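Local coordinates for uncharacterized protein (Deinococcus radiodurans, PDB 2A1V) that is of unknown function but belongs to the YjbR (DUF419) family of small proteins with an antiparallel sheet packed against helices, at residues 61-66 / 89-94. Sequence-based numbering, arbitrary orientation.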
loop_
_atom_site.group_PDB
_atom_site.type_symbol
_atom_site.label_atom_id
_atom_site.label_comp_id
_atom_site.label_asym_id
_atom_site.label_seq_id
_atom_site.Cartn_x
_atom_site.Cartn_y
_atom_site.Cartn_z
ATOM N N LEU A 61 -3.966 -2.264 -2.271
ATOM C CA LEU A 61 -3.643 -0.950 -1.775
ATOM C C LEU A 61 -4.767 0.047 -2.086
ATOM O O LEU A 61 -5.634 -0.222 -2.904
ATOM C CB LEU A 61 -2.280 -0.478 -2.344
ATOM C CG LEU A 61 -2.035 -0.425 -3.859
ATOM C CD1 LEU A 61 -2.643 0.794 -4.496
ATOM C CD2 LEU A 61 -0.534 -0.460 -4.168
ATOM N N LYS A 62 -4.738 1.187 -1.391
ATOM C CA LYS A 62 -5.775 2.216 -1.506
ATOM C C LYS A 62 -5.341 3.264 -2.476
ATOM O O LYS A 62 -4.151 3.654 -2.504
ATOM C CB LYS A 62 -6.080 2.913 -0.163
ATOM C CG LYS A 62 -6.440 1.975 0.965
ATOM C CD LYS A 62 -7.406 2.586 2.012
ATOM C CE LYS A 62 -8.807 2.864 1.520
ATOM N NZ LYS A 62 -9.697 3.218 2.675
ATOM N N VAL A 63 -6.314 3.744 -3.240
ATOM C CA VAL A 63 -6.083 4.710 -4.330
ATOM C C VAL A 63 -7.253 5.655 -4.411
ATOM O O VAL A 63 -8.354 5.279 -4.081
ATOM C CB VAL A 63 -5.971 4.046 -5.746
ATOM C CG1 VAL A 63 -4.712 3.240 -5.906
ATOM C CG2 VAL A 63 -7.198 3.193 -6.050
ATOM N N ASP A 64 -7.018 6.890 -4.837
ATOM C CA ASP A 64 -8.114 7.810 -5.131
ATOM C C ASP A 64 -8.991 7.155 -6.242
ATOM O O ASP A 64 -8.451 6.604 -7.150
ATOM C CB ASP A 64 -7.509 9.125 -5.598
ATOM C CG ASP A 64 -8.494 9.981 -6.334
ATOM O OD1 ASP A 64 -9.367 10.587 -5.690
ATOM O OD2 ASP A 64 -8.375 10.061 -7.567
ATOM N N PRO A 65 -10.335 7.148 -6.109
ATOM C CA PRO A 65 -11.193 6.479 -7.096
ATOM C C PRO A 65 -10.889 6.814 -8.558
ATOM O O PRO A 65 -10.839 5.925 -9.383
ATOM C CB PRO A 65 -12.580 6.945 -6.699
ATOM C CG PRO A 65 -12.480 7.101 -5.186
ATOM C CD PRO A 65 -11.123 7.693 -4.980
ATOM N N GLU A 66 -10.623 8.074 -8.862
ATOM C CA GLU A 66 -10.362 8.437 -10.226
ATOM C C GLU A 66 -9.129 7.774 -10.720
ATOM O O GLU A 66 -9.081 7.291 -11.871
ATOM C CB GLU A 66 -10.167 9.943 -10.396
ATOM C CG GLU A 66 -10.361 10.384 -11.869
ATOM C CD GLU A 66 -10.318 11.914 -12.075
ATOM O OE1 GLU A 66 -10.974 12.653 -11.271
ATOM O OE2 GLU A 66 -9.616 12.362 -13.035
ATOM N N HIS A 89 -12.353 2.012 -3.246
ATOM C CA HIS A 89 -11.095 2.598 -2.738
ATOM C C HIS A 89 -9.845 1.756 -2.868
ATOM O O HIS A 89 -8.733 2.283 -2.814
ATOM C CB HIS A 89 -11.293 3.022 -1.293
ATOM C CG HIS A 89 -12.408 4.011 -1.111
ATOM N ND1 HIS A 89 -12.267 5.334 -1.432
ATOM C CD2 HIS A 89 -13.686 3.863 -0.690
ATOM C CE1 HIS A 89 -13.394 5.974 -1.180
ATOM N NE2 HIS A 89 -14.273 5.104 -0.726
ATOM N N TRP A 90 -10.025 0.468 -3.073
ATOM C CA TRP A 90 -8.889 -0.519 -3.173
ATOM C C TRP A 90 -8.734 -1.174 -4.547
ATOM O O TRP A 90 -9.701 -1.573 -5.187
ATOM C CB TRP A 90 -9.112 -1.656 -2.211
ATOM C CG TRP A 90 -9.032 -1.316 -0.787
ATOM C CD1 TRP A 90 -10.012 -0.831 -0.043
ATOM C CD2 TRP A 90 -7.896 -1.455 0.074
ATOM N NE1 TRP A 90 -9.611 -0.689 1.255
ATOM C CE2 TRP A 90 -8.307 -1.061 1.363
ATOM C CE3 TRP A 90 -6.566 -1.872 -0.115
ATOM C CZ2 TRP A 90 -7.437 -1.022 2.456
ATOM C CZ3 TRP A 90 -5.697 -1.860 0.995
ATOM C CH2 TRP A 90 -6.136 -1.426 2.247
ATOM N N VAL A 91 -7.501 -1.306 -4.981
ATOM C CA VAL A 91 -7.169 -2.122 -6.154
ATOM C C VAL A 91 -6.192 -3.210 -5.713
ATOM O O VAL A 91 -5.560 -3.080 -4.665
ATOM C CB VAL A 91 -6.519 -1.297 -7.292
ATOM C CG1 VAL A 91 -7.560 -0.287 -7.936
ATOM C CG2 VAL A 91 -5.191 -0.582 -6.817
ATOM N N THR A 92 -6.064 -4.249 -6.527
ATOM C CA THR A 92 -5.131 -5.363 -6.274
ATOM C C THR A 92 -4.228 -5.459 -7.527
ATOM O O THR A 92 -4.710 -5.525 -8.655
ATOM C CB THR A 92 -5.943 -6.721 -5.934
ATOM O OG1 THR A 92 -6.623 -6.562 -4.690
ATOM C CG2 THR A 92 -5.034 -7.949 -5.850
ATOM N N VAL A 93 -2.930 -5.349 -7.302
ATOM C CA VAL A 93 -1.896 -5.360 -8.331
ATOM C C VAL A 93 -1.089 -6.644 -8.260
ATOM O O VAL A 93 -0.551 -7.006 -7.170
ATOM C CB VAL A 93 -0.889 -4.204 -8.150
ATOM C CG1 VAL A 93 0.008 -4.118 -9.336
ATOM C CG2 VAL A 93 -1.617 -2.920 -7.981
ATOM N N THR A 94 -0.992 -7.322 -9.412
ATOM C CA THR A 94 -0.149 -8.510 -9.504
ATOM C C THR A 94 1.317 -8.103 -9.578
ATOM O O THR A 94 1.710 -7.337 -10.463
ATOM C CB THR A 94 -0.563 -9.358 -10.736
ATOM O OG1 THR A 94 -1.987 -9.487 -10.749
ATOM C CG2 THR A 94 0.067 -10.761 -10.702
HETATM O O HOH W 1 -9.502 6.146 -2.000
#
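K62 lies across one face of the W90 indole, its CG 3.5 Å from the centroid of the six-membered ring and 11° off the normal, a CH-pi contact. CD follows over CZ2 and CE2, and a bend at chi3 (68°) carries CE over NE1, still above the same face, and within 3.8 Å of H89 CB. The aliphatic part of the lysine thus spans indole and histidine, while the amino group clears the rim of the ring, still above its plane. The CE3-CZ3 side of the benzo ring comes up obliquely against the L61 backbone, CE3 being 3.3 Å from L61 C. K62 and W90 form a non-hydrogen-bonded pair between antiparallel strands 58-62 and 90-94. On either side of it, L61 and V91 exchange two backbone bonds, and V63 N donates to H89 O at 2.9 Å, continuing the ladder past the strand end.

Behind the sheet, V91 CG2, placed between its backbone N and carbonyl carbon (chi1 -68° for CG1), meets L61 CD1 at 3.7 Å; V63, just past the strand end, adds its CG1 at 4.0 Å. Helix 101-119 packs here through L107 and S111, which touch L61. A water in the H89 ring plane bonds ND1 at 2.9 Å; its unusually short approach to V63 O is doubtful in length. P65 CG nears that ring obliquely. D64 N-caps helix 65-74, OD2 accepting from R67 N and weakly from E66 N.

W90 also touches M46 and L49 of strand 43-51. With an alanine here, K62 would probably be held less firmly and a gap would probably open between the L61 backbone and M46 and L49. Lysine serves as hydrocarbon against tryptophan, consistent with a contact resting on shape and burial rather than charge, its register set by three backbone bonds.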